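Local coordinates for protein ALDH21) (Physcomitrella patens subsp. patens, PDB 5MZ5) that oxidises succinic semialdehyde with NADP(+) as coenzyme, a plant member of the aldehyde dehydrogenase family that assembles as four copies of one chain, at residues A[106-111]-A[143-148]; A[41-46]-A[220-225]; A[174-179]-A[497-502]; A[117-122]-A[131-136]. All coordinates share one frame; numbering follows the deposited sequence.

Interaction 1: residues A[106-111]-A[143-148]; sequences KVVAEL and TFQVAA
Phe144 packs against Val107, Val108 and Leu111. Its CB meets the methyl CG2 of Val108 at 3.7 Å, where the two side chains pass with their directions opposed. Beyond CG the ring receives Val107 on one face: Val107 CG1 stands 3.6 Å from the ring centroid and only 9° off the normal, a CH-pi contact centred on the ring. CD1 and CE1 are the ring atoms nearest this methyl, and CE2 and CZ, at the far end, face it too. Val107 CG1 takes this place because it lies anti to the backbone N (chi1 175°). Leu111 CD1 comes in obliquely, 3.9 Å from Phe144 CD2. Beta-branched valine suits helix 97-113 here, since its branch at CB puts a methyl close to the helix backbone, where it can seat on the ring. The next residue, Gln145, lays its OE1 3.7 Å from Val108 CG1, while its NE2 is hydrogen-bonded to Glu149 OE2.

No hydrogen bond joins segments 106-111 and 143-148, whose axes run nearly antiparallel (159°), 9.1 Å apart. Phe144 also touches Ala196 and Ala200 of helix 193-205 and, through CE2, Leu224 of helix 219-229; Gln145 packs on Lys101 of a second subunit, so the contact lies between the helices flanking the Rossmann-type sheet and a neighbouring chain.

Interaction 2: residues A[41-46]-A[220-225]; sequences NIFLAS and SALILG
With chi1 near -67° in both, Phe43 and Leu222 set their CG atoms anti to the carbonyl carbon, and this turns the phenylalanine ring onto helix 219-229 and carries the leucine's CD2 back to the strand. The ring lies over Gly225. The glycine CA is 3.9 Å from the ring centroid and 20° off its normal, a CH-pi contact over one face, and its carbonyl carbon comes within 3.5 Å of Phe43 CZ. Glycine suits this site because a CB would point at the ring and collide with CD2; without one, the helix backbone itself can bear the aromatic face. Phe43 CE2 also comes 3.3 Å from the carbonyl O of Leu222, an oblique approach.

In the fold, strand 38-44 belongs to a small mixed sheet near the N terminus, and helix 219-229 follows strand 209-212 of the Rossmann-type coenzyme domain. Strand 42-44 and helix segment 220-225 differ in direction by 50°, with the axes 8.3 Å apart. Phe43 pairs by backbone hydrogen bonding with Ile241 of the edge strand 239-241, so the strand is also tied to the domain's sheet.

Leucine suits its place because its branched end lets one methyl, CD2, serve several neighbours: Leu222 CD2 meets the backbone O of Asn41 at 3.4 Å and Phe43 CD2 at 4.2 Å. The same methyl lies 4.1 Å from Ile42 CG2, the two side chains running alongside each other in the same direction.

Interaction 3: residues A[174-179]-A[497-502]; sequences VKKFPI and AMDDML
Pro178 and Leu502 face each other as an antiparallel non-hydrogen-bonded pair, CA to CA 4.8 Å, with diverging side chains, and beyond them Ile179 N donates to Met501 O at 2.9 Å, fairly straight at 159° though the N-H comes from above the carbonyl plane. This is where helix 494-500 gives way to strand 502-510, which joins strand 170-178 in the three-stranded antiparallel sheet that carries the oligomerisation arm of aldehyde dehydrogenases. Phe177 O adds a CA-H...O contact with Leu502 CA at 3.3 Å. A proline can sit here because its missing N-H is not called on by the pairing with Leu502.

Leu502 is the apolar filling. Its CD2 lies 3.9 Å from Lys176 CB, and CD1 meets Lys176 CD, the two side chains crossing at about a right angle, so the lysine's aliphatic part runs over the leucine before its ammonium group turns to Asp499. With alanine in place of Leu502, the methylenes of Lys176 would probably lose their apolar partner, leaving a gap and a chain freer to shift. Beyond the bridge, next along the chain, Ile179 CG2 packs at 4.4 Å against Met501 CB.

Lys175 forms a salt bridge with Glu459 of the third subunit, in keeping with the sheet's place at the subunit interface.

Lys176 is long enough to end on the helix: bent at chi4 (-93°), it brings NZ 3.3 Å from Asp499 OD1, a weak hydrogen bond within a salt bridge, and donates a hydrogen bond to a water, which in turn donates to Asp499 O at 2.7 Å.

Interaction 4: residues A[117-122]-A[131-136]; sequences EIAQTL and KDARGE
Ala119 and Ala133 put small side chains at the crossing, where their CA atoms approach to 5.0 Å. Ala133 CB rests 3.4 Å from Ala119 O and also meets Leu122 CB, while Ala119 CB touches Arg134 CG at 3.8 Å. The arginine CG lies anti to the carbonyl carbon (chi1 -71°) and its chain runs extended to NE, carrying the guanidinium past the helix to salt bridges with Glu116 and Glu355.

Helices 115-126 and 130-151 are two consecutive helices joined by a short turn, their segments 117-122 and 131-136 inclined at 125° with axes 8.4 Å apart, and alanine suits the crossing, since its single methyl lets the CA atoms come this close.

Glu136 is stretched throughout: CG is anti to the backbone N (chi1 -179°) and the chain stays extended beyond it, so its carboxylate lies across the methyls of Leu122, CD2 being 3.7 Å from Glu136 OE2. Buried though it is, that carboxylate is well supplied: OE2 pairs with Lys128 and OE1 takes the backbone N-H groups of Leu192 and Asn193. A leucine in place of Glu136 would probably leave Lys128 without its mate and those two N-H groups without their acceptor. The side chain of Glu136 is about 6 Å from that of Arg139, which binds succinate.

In the fold
From the N terminus, the chain first lays down strand 38-44, whose partner helix 219-229 comes only much later; interaction 2 therefore closes a long loop, and interactions 1 and 4 both fall within it. Interaction 4 is the shortest-range contact and sits in turn within the span of interaction 1, the two sharing helix 130-151. Interaction 3 opens after both have closed, but its segments alternate with those of interaction 2, so these two cross. Interactions 1, 2 and 4 touch through Leu224, Ile118 and Ile223, forming one packed region of helices 97-113, 115-126, 130-151 and 219-229, with strand 38-44 against the last; interaction 3, apart from them, ties the oligomerisation strands to the C-terminal helix.

Interaction 1: residues A[106-111]-A[143-148]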
# COMPACT_ATOMS: atom_id res chain seq x y z
N LYS A 106 -22.46 16.35 -3.67
CA LYS A 106 -23.57 17.29 -3.58
C LYS A 106 -23.17 18.49 -2.71
O LYS A 106 -23.58 19.61 -3.00
CB LYS A 106 -24.85 16.62 -3.07
CG LYS A 106 -25.57 15.83 -4.15
CD LYS A 106 -26.78 15.10 -3.59
CE LYS A 106 -27.45 14.25 -4.66
NZ LYS A 106 -28.87 13.95 -4.32
N VAL A 107 -22.32 18.27 -1.68
CA VAL A 107 -21.79 19.34 -0.83
C VAL A 107 -20.85 20.22 -1.69
O VAL A 107 -20.98 21.44 -1.65
CB VAL A 107 -21.08 18.80 0.46
CG1 VAL A 107 -20.44 19.94 1.26
CG2 VAL A 107 -22.05 18.02 1.33
N VAL A 108 -19.95 19.59 -2.49
CA VAL A 108 -19.02 20.27 -3.41
C VAL A 108 -19.81 21.21 -4.36
O VAL A 108 -19.47 22.40 -4.45
CB VAL A 108 -18.12 19.26 -4.17
CG1 VAL A 108 -17.39 19.91 -5.35
CG2 VAL A 108 -17.14 18.58 -3.23
N ALA A 109 -20.89 20.70 -4.99
CA ALA A 109 -21.76 21.42 -5.92
C ALA A 109 -22.46 22.62 -5.26
O ALA A 109 -22.51 23.70 -5.86
CB ALA A 109 -22.79 20.48 -6.55
N GLU A 110 -22.96 22.44 -4.03
CA GLU A 110 -23.61 23.52 -3.28
C GLU A 110 -22.63 24.60 -2.80
O GLU A 110 -22.99 25.77 -2.82
CB GLU A 110 -24.45 22.96 -2.13
CG GLU A 110 -25.94 22.93 -2.43
CD GLU A 110 -26.66 24.27 -2.30
OE1 GLU A 110 -26.91 24.70 -1.15
OE2 GLU A 110 -26.99 24.87 -3.35
N LEU A 111 -21.39 24.21 -2.41
CA LEU A 111 -20.34 25.16 -2.03
C LEU A 111 -19.93 26.05 -3.21
O LEU A 111 -19.74 27.24 -3.03
CB LEU A 111 -19.11 24.47 -1.43
CG LEU A 111 -19.27 23.77 -0.07
CD1 LEU A 111 -18.14 22.80 0.17
CD2 LEU A 111 -19.37 24.77 1.06
N THR A 143 -11.32 19.93 0.14
CA THR A 143 -11.43 19.00 1.27
C THR A 143 -12.60 18.04 1.05
O THR A 143 -12.42 16.83 1.20
CB THR A 143 -11.53 19.79 2.59
OG1 THR A 143 -10.36 20.59 2.71
CG2 THR A 143 -11.65 18.88 3.81
N PHE A 144 -13.79 18.58 0.69
CA PHE A 144 -14.97 17.76 0.42
C PHE A 144 -14.77 16.91 -0.85
O PHE A 144 -15.26 15.78 -0.90
CB PHE A 144 -16.24 18.62 0.33
CG PHE A 144 -16.88 18.82 1.68
CD1 PHE A 144 -17.68 17.83 2.24
CD2 PHE A 144 -16.66 19.99 2.40
CE1 PHE A 144 -18.25 17.99 3.51
CE2 PHE A 144 -17.25 20.16 3.66
CZ PHE A 144 -18.01 19.15 4.22
N GLN A 145 -14.02 17.44 -1.84
CA GLN A 145 -13.70 16.76 -3.09
C GLN A 145 -12.76 15.60 -2.84
O GLN A 145 -13.02 14.51 -3.34
CB GLN A 145 -13.15 17.72 -4.17
CG GLN A 145 -12.87 17.03 -5.54
CD GLN A 145 -14.12 16.45 -6.17
OE1 GLN A 145 -15.18 17.08 -6.18
NE2 GLN A 145 -14.04 15.22 -6.66
N VAL A 146 -11.70 15.80 -2.01
CA VAL A 146 -10.76 14.73 -1.63
C VAL A 146 -11.57 13.63 -0.89
O VAL A 146 -11.37 12.45 -1.18
CB VAL A 146 -9.55 15.23 -0.77
CG1 VAL A 146 -8.73 14.07 -0.23
CG2 VAL A 146 -8.66 16.19 -1.57
N ALA A 147 -12.49 14.03 0.02
CA ALA A 147 -13.30 13.08 0.78
C ALA A 147 -14.21 12.26 -0.13
O ALA A 147 -14.30 11.05 0.08
CB ALA A 147 -14.11 13.79 1.86
N ALA A 148 -14.82 12.91 -1.16
CA ALA A 148 -15.67 12.21 -2.13
C ALA A 148 -14.87 11.09 -2.82
O ALA A 148 -15.36 9.97 -2.94
CB ALA A 148 -16.20 13.20 -3.18

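Interaction 2: residues A[41-46]-A[220-225]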
# COMPACT_ATOMS: atom_id res chain seq x y z
N ASN A 41 -31.10 28.69 11.57
CA ASN A 41 -31.60 27.51 12.23
C ASN A 41 -30.41 26.68 12.65
O ASN A 41 -29.33 26.80 12.07
CB ASN A 41 -32.45 26.66 11.27
CG ASN A 41 -33.76 27.26 10.88
OD1 ASN A 41 -34.06 27.41 9.69
ND2 ASN A 41 -34.62 27.51 11.85
N ILE A 42 -30.61 25.84 13.66
CA ILE A 42 -29.61 24.88 14.11
C ILE A 42 -30.10 23.53 13.62
O ILE A 42 -31.26 23.41 13.22
CB ILE A 42 -29.27 24.95 15.62
CG1 ILE A 42 -30.50 24.70 16.52
CG2 ILE A 42 -28.62 26.31 15.92
CD1 ILE A 42 -30.21 24.47 18.03
N PHE A 43 -29.21 22.53 13.59
CA PHE A 43 -29.59 21.24 13.05
C PHE A 43 -29.61 20.17 14.10
O PHE A 43 -28.60 19.90 14.73
CB PHE A 43 -28.72 20.90 11.82
CG PHE A 43 -29.04 21.85 10.69
CD1 PHE A 43 -30.09 21.58 9.80
CD2 PHE A 43 -28.37 23.07 10.57
CE1 PHE A 43 -30.43 22.50 8.80
CE2 PHE A 43 -28.74 23.99 9.59
CZ PHE A 43 -29.77 23.70 8.72
N LEU A 44 -30.79 19.61 14.32
CA LEU A 44 -31.04 18.58 15.31
C LEU A 44 -31.57 17.35 14.60
O LEU A 44 -32.68 17.39 14.06
CB LEU A 44 -32.02 19.10 16.38
CG LEU A 44 -32.54 18.11 17.43
CD1 LEU A 44 -31.42 17.52 18.25
CD2 LEU A 44 -33.52 18.79 18.38
N ALA A 45 -30.76 16.27 14.59
CA ALA A 45 -31.07 15.00 13.94
C ALA A 45 -31.48 15.24 12.46
O ALA A 45 -32.55 14.78 12.02
CB ALA A 45 -32.17 14.27 14.71
N SER A 46 -30.62 16.02 11.73
CA SER A 46 -30.71 16.40 10.30
C SER A 46 -31.76 17.47 9.97
O SER A 46 -31.91 17.84 8.80
CB SER A 46 -30.95 15.18 9.42
OG SER A 46 -30.16 14.07 9.80
N SER A 220 -20.81 29.31 9.41
CA SER A 220 -20.16 28.50 8.37
C SER A 220 -20.55 27.05 8.54
O SER A 220 -20.88 26.36 7.55
CB SER A 220 -18.64 28.66 8.42
OG SER A 220 -18.28 29.96 7.99
N ALA A 221 -20.56 26.58 9.81
CA ALA A 221 -20.99 25.23 10.14
C ALA A 221 -22.49 25.06 9.88
O ALA A 221 -22.91 24.00 9.43
CB ALA A 221 -20.68 24.94 11.59
N LEU A 222 -23.29 26.11 10.12
CA LEU A 222 -24.73 26.07 9.93
C LEU A 222 -25.11 26.05 8.46
O LEU A 222 -26.13 25.46 8.12
CB LEU A 222 -25.45 27.19 10.72
CG LEU A 222 -25.38 27.06 12.27
CD1 LEU A 222 -25.92 28.33 12.94
CD2 LEU A 222 -26.11 25.79 12.77
N ILE A 223 -24.27 26.66 7.59
CA ILE A 223 -24.43 26.64 6.14
C ILE A 223 -24.18 25.20 5.66
O ILE A 223 -24.97 24.70 4.87
CB ILE A 223 -23.55 27.71 5.41
CG1 ILE A 223 -24.07 29.15 5.69
CG2 ILE A 223 -23.49 27.46 3.89
CD1 ILE A 223 -23.05 30.34 5.29
N LEU A 224 -23.15 24.50 6.23
CA LEU A 224 -22.91 23.09 5.88
C LEU A 224 -24.14 22.24 6.26
O LEU A 224 -24.55 21.40 5.47
CB LEU A 224 -21.61 22.49 6.46
CG LEU A 224 -20.30 22.90 5.77
CD1 LEU A 224 -19.08 22.42 6.58
CD2 LEU A 224 -20.21 22.39 4.31
N GLY A 225 -24.76 22.57 7.40
CA GLY A 225 -25.98 21.97 7.93
C GLY A 225 -27.15 22.13 6.99
O GLY A 225 -27.86 21.15 6.75

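Interaction 3: residues A[174-179]-A[497-502]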
# COMPACT_ATOMS: atom_id res chain seq x y z
N VAL A 174 -8.59 -8.36 6.20
CA VAL A 174 -8.57 -7.21 7.10
C VAL A 174 -9.40 -6.11 6.46
O VAL A 174 -9.10 -5.70 5.35
CB VAL A 174 -7.13 -6.73 7.43
CG1 VAL A 174 -7.15 -5.60 8.44
CG2 VAL A 174 -6.27 -7.89 7.94
N LYS A 175 -10.45 -5.67 7.14
CA LYS A 175 -11.36 -4.65 6.63
C LYS A 175 -11.56 -3.58 7.71
O LYS A 175 -11.38 -3.86 8.89
CB LYS A 175 -12.70 -5.33 6.25
CG LYS A 175 -13.59 -4.58 5.30
CD LYS A 175 -14.54 -5.55 4.63
CE LYS A 175 -15.99 -5.18 4.83
NZ LYS A 175 -16.88 -6.04 4.00
N LYS A 176 -11.87 -2.36 7.29
CA LYS A 176 -12.09 -1.22 8.18
C LYS A 176 -13.56 -0.88 8.27
O LYS A 176 -14.27 -0.92 7.26
CB LYS A 176 -11.24 -0.01 7.75
CG LYS A 176 -9.76 -0.19 7.99
CD LYS A 176 -8.97 0.94 7.37
CE LYS A 176 -7.48 0.68 7.38
NZ LYS A 176 -6.85 1.26 8.60
N PHE A 177 -14.03 -0.59 9.49
CA PHE A 177 -15.43 -0.31 9.75
C PHE A 177 -15.62 1.05 10.42
O PHE A 177 -14.75 1.45 11.18
CB PHE A 177 -16.01 -1.42 10.67
CG PHE A 177 -16.15 -2.76 10.00
CD1 PHE A 177 -15.05 -3.60 9.84
CD2 PHE A 177 -17.38 -3.19 9.52
CE1 PHE A 177 -15.17 -4.83 9.19
CE2 PHE A 177 -17.52 -4.43 8.89
CZ PHE A 177 -16.41 -5.25 8.75
N PRO A 178 -16.76 1.75 10.20
CA PRO A 178 -16.98 3.02 10.93
C PRO A 178 -16.86 2.84 12.45
O PRO A 178 -17.39 1.86 12.99
CB PRO A 178 -18.41 3.43 10.54
CG PRO A 178 -18.68 2.71 9.25
CD PRO A 178 -17.92 1.42 9.33
N ILE A 179 -16.12 3.73 13.13
CA ILE A 179 -15.93 3.68 14.60
C ILE A 179 -17.27 3.90 15.34
O ILE A 179 -17.45 3.38 16.44
CB ILE A 179 -14.81 4.67 15.08
CG1 ILE A 179 -14.32 4.33 16.52
CG2 ILE A 179 -15.23 6.17 14.94
CD1 ILE A 179 -13.03 5.10 16.94
N ALA A 497 -7.52 11.62 8.66
CA ALA A 497 -8.66 11.82 9.57
C ALA A 497 -9.60 10.62 9.47
O ALA A 497 -10.08 10.13 10.49
CB ALA A 497 -9.41 13.10 9.25
N MET A 498 -9.80 10.09 8.23
CA MET A 498 -10.62 8.89 7.99
C MET A 498 -10.11 7.67 8.76
O MET A 498 -10.92 6.95 9.31
CB MET A 498 -10.72 8.56 6.50
CG MET A 498 -11.60 9.51 5.78
SD MET A 498 -11.42 9.36 4.00
CE MET A 498 -12.31 7.77 3.76
N ASP A 499 -8.77 7.48 8.83
CA ASP A 499 -8.15 6.38 9.59
C ASP A 499 -8.61 6.32 11.06
O ASP A 499 -8.90 5.24 11.57
CB ASP A 499 -6.62 6.47 9.53
CG ASP A 499 -6.00 5.73 8.38
OD1 ASP A 499 -6.25 4.50 8.26
OD2 ASP A 499 -5.22 6.36 7.63
N ASP A 500 -8.70 7.50 11.72
CA ASP A 500 -9.12 7.61 13.11
C ASP A 500 -10.62 7.35 13.32
O ASP A 500 -11.03 7.03 14.44
CB ASP A 500 -8.70 8.97 13.69
CG ASP A 500 -7.18 9.12 13.76
OD1 ASP A 500 -6.50 8.17 14.20
OD2 ASP A 500 -6.67 10.14 13.29
N MET A 501 -11.43 7.45 12.25
CA MET A 501 -12.87 7.18 12.27
C MET A 501 -13.18 5.75 11.81
O MET A 501 -14.34 5.39 11.59
CB MET A 501 -13.60 8.21 11.41
CG MET A 501 -13.61 9.56 12.03
SD MET A 501 -14.15 10.86 10.93
CE MET A 501 -13.63 12.30 11.86
N LEU A 502 -12.13 4.94 11.67
CA LEU A 502 -12.24 3.55 11.22
C LEU A 502 -11.66 2.58 12.22
O LEU A 502 -10.64 2.87 12.85
CB LEU A 502 -11.57 3.36 9.84
CG LEU A 502 -12.33 3.93 8.63
CD1 LEU A 502 -11.41 4.07 7.42
CD2 LEU A 502 -13.54 3.09 8.26
O HOH W 1 -7.87 2.76 11.08

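Interaction 4: residues A[117-122]-A[131-136]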
# COMPACT_ATOMS: atom_id res chain seq x y z
N GLU A 117 -21.41 34.08 -1.33
CA GLU A 117 -22.25 34.20 -0.14
C GLU A 117 -21.55 33.59 1.10
O GLU A 117 -21.54 34.21 2.15
CB GLU A 117 -23.60 33.52 -0.39
CG GLU A 117 -24.54 33.49 0.81
CD GLU A 117 -25.50 32.32 0.83
OE1 GLU A 117 -26.04 32.04 1.92
OE2 GLU A 117 -25.71 31.69 -0.23
N ILE A 118 -20.95 32.39 0.94
CA ILE A 118 -20.21 31.70 2.01
C ILE A 118 -18.97 32.51 2.40
O ILE A 118 -18.74 32.73 3.59
CB ILE A 118 -19.92 30.22 1.66
CG1 ILE A 118 -21.24 29.42 1.54
CG2 ILE A 118 -19.01 29.57 2.70
CD1 ILE A 118 -21.11 28.12 0.75
N ALA A 119 -18.21 33.01 1.39
CA ALA A 119 -17.03 33.85 1.61
C ALA A 119 -17.38 35.14 2.39
O ALA A 119 -16.68 35.48 3.34
CB ALA A 119 -16.36 34.19 0.28
N GLN A 120 -18.48 35.81 2.00
CA GLN A 120 -18.96 37.03 2.66
C GLN A 120 -19.34 36.78 4.13
O GLN A 120 -18.97 37.56 4.99
CB GLN A 120 -20.13 37.68 1.89
CG GLN A 120 -19.72 38.35 0.56
CD GLN A 120 -18.85 39.57 0.73
OE1 GLN A 120 -18.98 40.34 1.69
NE2 GLN A 120 -17.95 39.80 -0.22
N THR A 121 -20.03 35.65 4.40
CA THR A 121 -20.44 35.21 5.74
C THR A 121 -19.21 34.91 6.59
O THR A 121 -19.20 35.26 7.76
CB THR A 121 -21.37 33.98 5.63
OG1 THR A 121 -22.51 34.33 4.86
CG2 THR A 121 -21.82 33.47 6.99
N LEU A 122 -18.19 34.26 5.99
CA LEU A 122 -16.92 33.93 6.61
C LEU A 122 -16.19 35.17 7.07
O LEU A 122 -15.78 35.23 8.22
CB LEU A 122 -16.03 33.16 5.64
CG LEU A 122 -15.87 31.68 5.84
CD1 LEU A 122 -14.95 31.12 4.77
CD2 LEU A 122 -15.29 31.37 7.24
N LYS A 131 -10.35 38.16 0.53
CA LYS A 131 -9.45 37.37 -0.31
C LYS A 131 -9.11 36.05 0.41
O LYS A 131 -9.13 35.00 -0.23
CB LYS A 131 -8.18 38.17 -0.66
CG LYS A 131 -7.96 38.50 -2.15
CD LYS A 131 -9.08 39.30 -2.82
CE LYS A 131 -8.57 40.19 -3.93
NZ LYS A 131 -9.56 40.38 -5.03
N ASP A 132 -8.82 36.12 1.74
CA ASP A 132 -8.53 34.93 2.55
C ASP A 132 -9.76 34.05 2.73
O ASP A 132 -9.63 32.83 2.70
CB ASP A 132 -7.95 35.31 3.93
CG ASP A 132 -6.61 36.04 3.88
OD1 ASP A 132 -5.89 35.89 2.86
OD2 ASP A 132 -6.26 36.71 4.88
N ALA A 133 -10.95 34.68 2.93
CA ALA A 133 -12.23 33.99 3.07
C ALA A 133 -12.55 33.17 1.82
O ALA A 133 -12.97 32.03 1.96
CB ALA A 133 -13.34 34.99 3.35
N ARG A 134 -12.29 33.72 0.61
CA ARG A 134 -12.48 33.05 -0.70
C ARG A 134 -11.52 31.87 -0.82
O ARG A 134 -11.95 30.80 -1.25
CB ARG A 134 -12.30 34.02 -1.89
CG ARG A 134 -13.45 35.02 -2.00
CD ARG A 134 -13.40 35.80 -3.29
NE ARG A 134 -14.33 36.92 -3.25
CZ ARG A 134 -13.98 38.20 -3.30
NH1 ARG A 134 -12.70 38.54 -3.44
NH2 ARG A 134 -14.89 39.16 -3.23
N GLY A 135 -10.27 32.06 -0.36
CA GLY A 135 -9.25 31.02 -0.30
C GLY A 135 -9.69 29.87 0.59
O GLY A 135 -9.49 28.70 0.25
N GLU A 136 -10.36 30.19 1.72
CA GLU A 136 -10.89 29.19 2.66
C GLU A 136 -12.06 28.37 2.07
O GLU A 136 -12.17 27.18 2.37
CB GLU A 136 -11.25 29.81 4.01
CG GLU A 136 -11.78 28.79 5.00
CD GLU A 136 -12.04 29.21 6.43
OE1 GLU A 136 -12.56 28.38 7.20
OE2 GLU A 136 -11.76 30.37 6.79